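Local coordinates for protein vibralactone Cyclase (Boreostereum vibrans, PDB 6KD0) that probably catalyses the cyclization that forms the fused bicyclic beta-lactone of vibralactone, using an alpha/beta-hydrolase fold, at residues A[273-284]-A[300-311]. Residues are numbered along the deposited sequence; the frame is centred on the assembly and turned at random.
Sequences LFFMSCGWDPLR and ETRMTMYPGVPH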
loop_
_atom_site.group_PDB
_atom_site.type_symbol
_atom_site.label_atom_id
_atom_site.label_comp_id
_atom_site.label_asym_id
_atom_site.label_seq_id
_atom_site.Cartn_x
_atom_site.Cartn_y
_atom_site.Cartn_z
ATOM N N LEU A 273 -7.213 -8.739 -7.425
ATOM C CA LEU A 273 -6.100 -7.828 -7.202
ATOM C C LEU A 273 -6.179 -6.647 -8.155
ATOM O O LEU A 273 -6.163 -6.835 -9.374
ATOM C CB LEU A 273 -4.771 -8.555 -7.386
ATOM C CG LEU A 273 -3.529 -7.670 -7.371
ATOM C CD1 LEU A 273 -3.361 -6.999 -6.013
ATOM C CD2 LEU A 273 -2.310 -8.511 -7.710
ATOM N N PHE A 274 -6.199 -5.437 -7.595
ATOM C CA PHE A 274 -6.099 -4.188 -8.340
ATOM C C PHE A 274 -4.712 -3.617 -8.069
ATOM O O PHE A 274 -4.397 -3.252 -6.929
ATOM C CB PHE A 274 -7.204 -3.211 -7.929
ATOM C CG PHE A 274 -7.298 -1.967 -8.794
ATOM C CD1 PHE A 274 -6.528 -0.848 -8.522
ATOM C CD2 PHE A 274 -8.203 -1.906 -9.842
ATOM C CE1 PHE A 274 -6.633 0.293 -9.304
ATOM C CE2 PHE A 274 -8.312 -0.770 -10.634
ATOM C CZ PHE A 274 -7.524 0.335 -10.361
ATOM N N PHE A 275 -3.893 -3.541 -9.115
ATOM C CA PHE A 275 -2.480 -3.218 -9.008
ATOM C C PHE A 275 -2.219 -1.884 -9.690
ATOM O O PHE A 275 -2.652 -1.668 -10.828
ATOM C CB PHE A 275 -1.642 -4.328 -9.650
ATOM C CG PHE A 275 -0.217 -4.336 -9.218
ATOM C CD1 PHE A 275 0.676 -3.404 -9.719
ATOM C CD2 PHE A 275 0.238 -5.287 -8.305
ATOM C CE1 PHE A 275 2.004 -3.408 -9.313
ATOM C CE2 PHE A 275 1.569 -5.294 -7.903
ATOM C CZ PHE A 275 2.439 -4.356 -8.409
ATOM N N MET A 276 -1.532 -0.983 -8.995
ATOM C CA MET A 276 -1.233 0.335 -9.534
ATOM C C MET A 276 0.274 0.507 -9.582
ATOM O O MET A 276 0.952 0.284 -8.579
ATOM C CB MET A 276 -1.870 1.431 -8.681
ATOM C CG MET A 276 -3.338 1.216 -8.484
ATOM S SD MET A 276 -4.084 2.554 -7.561
ATOM C CE MET A 276 -4.131 3.831 -8.820
ATOM N N SER A 277 0.791 0.919 -10.734
ATOM C CA SER A 277 2.223 0.994 -10.969
ATOM C C SER A 277 2.608 2.388 -11.441
ATOM O O SER A 277 1.857 3.038 -12.173
ATOM C CB SER A 277 2.659 -0.042 -12.007
ATOM O OG SER A 277 4.084 -0.117 -12.116
ATOM N N CYS A 278 3.787 2.838 -11.024
ATOM C CA CYS A 278 4.389 4.057 -11.546
ATOM C C CYS A 278 5.505 3.670 -12.506
ATOM O O CYS A 278 6.302 2.768 -12.213
ATOM C CB CYS A 278 4.930 4.940 -10.419
ATOM S SG CYS A 278 3.620 5.631 -9.394
ATOM N N GLY A 279 5.580 4.370 -13.639
ATOM C CA GLY A 279 6.492 3.947 -14.690
ATOM C C GLY A 279 7.950 4.231 -14.386
ATOM O O GLY A 279 8.830 3.464 -14.775
ATOM N N TRP A 280 8.234 5.342 -13.713
ATOM C CA TRP A 280 9.608 5.809 -13.538
ATOM C C TRP A 280 10.095 5.448 -12.137
ATOM O O TRP A 280 10.242 6.300 -11.266
ATOM C CB TRP A 280 9.671 7.314 -13.774
ATOM C CG TRP A 280 11.046 7.893 -13.956
ATOM C CD1 TRP A 280 12.249 7.234 -13.916
ATOM C CD2 TRP A 280 11.354 9.272 -14.197
ATOM N NE1 TRP A 280 13.282 8.124 -14.128
ATOM C CE2 TRP A 280 12.756 9.380 -14.300
ATOM C CE3 TRP A 280 10.577 10.429 -14.325
ATOM C CZ2 TRP A 280 13.395 10.601 -14.540
ATOM C CZ3 TRP A 280 11.219 11.642 -14.562
ATOM C CH2 TRP A 280 12.608 11.712 -14.667
ATOM N N ASP A 281 10.371 4.155 -11.940
ATOM C CA ASP A 281 10.440 3.589 -10.598
ATOM C C ASP A 281 11.290 2.325 -10.664
ATOM O O ASP A 281 10.977 1.422 -11.451
ATOM C CB ASP A 281 9.010 3.306 -10.102
ATOM C CG ASP A 281 8.936 2.782 -8.671
ATOM O OD1 ASP A 281 9.977 2.464 -8.045
ATOM O OD2 ASP A 281 7.798 2.688 -8.170
ATOM N N PRO A 282 12.384 2.241 -9.896
ATOM C CA PRO A 282 13.196 1.005 -9.906
ATOM C C PRO A 282 12.426 -0.228 -9.466
ATOM O O PRO A 282 12.756 -1.342 -9.902
ATOM C CB PRO A 282 14.340 1.329 -8.930
ATOM C CG PRO A 282 13.774 2.399 -8.034
ATOM C CD PRO A 282 12.915 3.238 -8.947
ATOM N N LEU A 283 11.406 -0.071 -8.623
ATOM C CA LEU A 283 10.578 -1.190 -8.169
ATOM C C LEU A 283 9.494 -1.583 -9.167
ATOM O O LEU A 283 8.675 -2.458 -8.859
ATOM C CB LEU A 283 9.904 -0.832 -6.834
ATOM C CG LEU A 283 10.787 -0.626 -5.612
ATOM C CD1 LEU A 283 9.928 -0.396 -4.342
ATOM C CD2 LEU A 283 11.738 -1.792 -5.412
ATOM N N ARG A 284 9.448 -0.949 -10.344
ATOM C CA ARG A 284 8.340 -1.195 -11.261
ATOM C C ARG A 284 8.274 -2.657 -11.683
ATOM O O ARG A 284 7.211 -3.288 -11.617
ATOM C CB ARG A 284 8.461 -0.291 -12.490
ATOM C CG ARG A 284 7.364 -0.512 -13.531
ATOM C CD ARG A 284 7.752 0.134 -14.879
ATOM N NE ARG A 284 8.830 -0.598 -15.549
ATOM C CZ ARG A 284 9.853 -0.036 -16.189
ATOM N NH1 ARG A 284 9.976 1.285 -16.244
ATOM N NH2 ARG A 284 10.761 -0.803 -16.780
ATOM N N GLU A 300 -8.272 -13.208 -10.518
ATOM C CA GLU A 300 -8.745 -12.049 -11.263
ATOM C C GLU A 300 -7.978 -10.794 -10.863
ATOM O O GLU A 300 -7.716 -10.547 -9.683
ATOM C CB GLU A 300 -10.240 -11.815 -11.052
ATOM C CG GLU A 300 -10.802 -10.743 -12.011
ATOM C CD GLU A 300 -12.253 -10.392 -11.730
ATOM O OE1 GLU A 300 -12.811 -10.899 -10.736
ATOM O OE2 GLU A 300 -12.834 -9.602 -12.501
ATOM N N THR A 301 -7.707 -9.954 -11.855
ATOM C CA THR A 301 -6.608 -9.013 -11.769
ATOM C C THR A 301 -6.852 -7.838 -12.705
ATOM O O THR A 301 -7.372 -8.008 -13.816
ATOM C CB THR A 301 -5.327 -9.775 -12.115
ATOM O OG1 THR A 301 -4.474 -9.880 -10.974
ATOM C CG2 THR A 301 -4.630 -9.193 -13.281
ATOM N N ARG A 302 -6.503 -6.645 -12.231
ATOM C CA ARG A 302 -6.484 -5.436 -13.040
ATOM C C ARG A 302 -5.201 -4.675 -12.755
ATOM O O ARG A 302 -4.725 -4.657 -11.621
ATOM C CB ARG A 302 -7.690 -4.548 -12.775
ATOM C CG ARG A 302 -8.963 -5.118 -13.327
ATOM C CD ARG A 302 -10.099 -4.124 -13.346
ATOM N NE ARG A 302 -11.325 -4.801 -13.757
ATOM C CZ ARG A 302 -12.537 -4.254 -13.778
ATOM N NH1 ARG A 302 -12.717 -2.989 -13.401
ATOM N NH2 ARG A 302 -13.578 -4.985 -14.174
ATOM N N MET A 303 -4.633 -4.079 -13.792
ATOM C CA MET A 303 -3.384 -3.344 -13.714
ATOM C C MET A 303 -3.644 -1.945 -14.250
ATOM O O MET A 303 -4.406 -1.780 -15.207
ATOM C CB MET A 303 -2.309 -4.062 -14.536
ATOM C CG MET A 303 -1.173 -3.210 -15.069
ATOM S SD MET A 303 -0.019 -2.771 -13.766
ATOM C CE MET A 303 0.361 -4.395 -13.107
ATOM N N THR A 304 -3.059 -0.940 -13.605
ATOM C CA THR A 304 -3.072 0.432 -14.099
ATOM C C THR A 304 -1.655 0.956 -14.037
ATOM O O THR A 304 -1.046 0.933 -12.963
ATOM C CB THR A 304 -3.977 1.342 -13.270
ATOM O OG1 THR A 304 -5.299 0.800 -13.239
ATOM C CG2 THR A 304 -4.002 2.721 -13.898
ATOM N N MET A 305 -1.144 1.441 -15.168
ATOM C CA MET A 305 0.211 1.970 -15.262
ATOM C C MET A 305 0.184 3.487 -15.453
ATOM O O MET A 305 -0.546 4.001 -16.313
ATOM C CB MET A 305 0.971 1.293 -16.412
ATOM C CG MET A 305 2.320 1.939 -16.727
ATOM S SD MET A 305 3.557 1.779 -15.396
ATOM C CE MET A 305 3.834 -0.005 -15.379
ATOM N N TYR A 306 0.972 4.208 -14.652
ATOM C CA TYR A 306 1.174 5.645 -14.811
ATOM C C TYR A 306 2.564 5.895 -15.378
ATOM O O TYR A 306 3.549 5.968 -14.625
ATOM C CB TYR A 306 0.983 6.380 -13.479
ATOM C CG TYR A 306 -0.476 6.579 -13.155
ATOM C CD1 TYR A 306 -1.276 5.509 -12.780
ATOM C CD2 TYR A 306 -1.065 7.836 -13.271
ATOM C CE1 TYR A 306 -2.615 5.688 -12.510
ATOM C CE2 TYR A 306 -2.410 8.025 -12.997
ATOM C CZ TYR A 306 -3.174 6.951 -12.613
ATOM O OH TYR A 306 -4.515 7.123 -12.345
ATOM N N PRO A 307 2.706 6.019 -16.700
ATOM C CA PRO A 307 4.040 6.223 -17.275
ATOM C C PRO A 307 4.601 7.596 -16.937
ATOM O O PRO A 307 3.868 8.564 -16.724
ATOM C CB PRO A 307 3.821 6.072 -18.787
ATOM C CG PRO A 307 2.359 6.083 -19.015
ATOM C CD PRO A 307 1.652 5.850 -17.717
ATOM N N GLY A 308 5.927 7.660 -16.878
ATOM C CA GLY A 308 6.635 8.921 -16.738
ATOM C C GLY A 308 6.517 9.610 -15.395
ATOM O O GLY A 308 6.887 10.788 -15.288
ATOM N N VAL A 309 6.011 8.933 -14.369
ATOM C CA VAL A 309 5.990 9.538 -13.036
ATOM C C VAL A 309 6.642 8.605 -12.022
ATOM O O VAL A 309 6.613 7.372 -12.186
ATOM C CB VAL A 309 4.564 9.916 -12.608
ATOM C CG1 VAL A 309 4.143 11.177 -13.348
ATOM C CG2 VAL A 309 3.605 8.791 -12.888
ATOM N N PRO A 310 7.238 9.155 -10.971
ATOM C CA PRO A 310 8.005 8.341 -10.027
ATOM C C PRO A 310 7.148 7.719 -8.923
ATOM O O PRO A 310 5.965 8.013 -8.736
ATOM C CB PRO A 310 8.985 9.358 -9.445
ATOM C CG PRO A 310 8.192 10.615 -9.414
ATOM C CD PRO A 310 7.403 10.596 -10.701
ATOM N N HIS A 311 7.809 6.843 -8.177
ATOM C CA HIS A 311 7.279 6.200 -6.979
ATOM C C HIS A 311 6.679 7.213 -6.011
ATOM O O HIS A 311 7.366 8.131 -5.548
ATOM C CB HIS A 311 8.426 5.443 -6.316
ATOM C CG HIS A 311 8.009 4.457 -5.270
ATOM N ND1 HIS A 311 7.742 3.137 -5.560
ATOM C CD2 HIS A 311 7.892 4.581 -3.929
ATOM C CE1 HIS A 311 7.464 2.490 -4.443
ATOM N NE2 HIS A 311 7.546 3.344 -3.439
HETATM O O HOH W 1 10.703 6.563 -8.428
#
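Asp281 and His311 meet at what is probably the acid-histidine half of a Ser-His-Asp catalytic triad, on loops that follow the last two parallel strands of the alpha/beta-hydrolase sheet. His311 ND1 donates to Asp281 OD2 over 2.6 Å. OD2 lies in the ring plane; ND1 meets it on the syn side but 30° out of the carboxylate plane, the two planes being 84° apart. With Asp281 CG anti to the backbone N (chi1 -177°), the carboxylate reaches the imidazole edge. Asp281 OD1 accepts a capping bond from Leu283 N (3.0 Å), which comes from above the carboxylate plane. On the other side of the imidazole, NE2 bonds Ser177 OG, on the presumed nucleophile elbow. Leu283 CD1 packs 3.8 Å from His311 CE1.

Before these loops, the parallel strands 273-278 and 301-307 and their flanking residues are joined by a ladder of backbone bonds, from Leu273 N to Glu300 O through to Gly279 N to Tyr306 O. Met303 curls back, bent at chi2 and chi3, and sets CE 3.5 Å from Phe275 CD1.

Replacing Asp281 by an alanine removes both carboxylate oxygens, and would probably leave His311 ND1 and Leu283 N without these acceptors and the imidazole freer to turn. Held at both nitrogens, the ring has little freedom to rotate, consistent with a charge relay from Asp281 through His311 to Ser177.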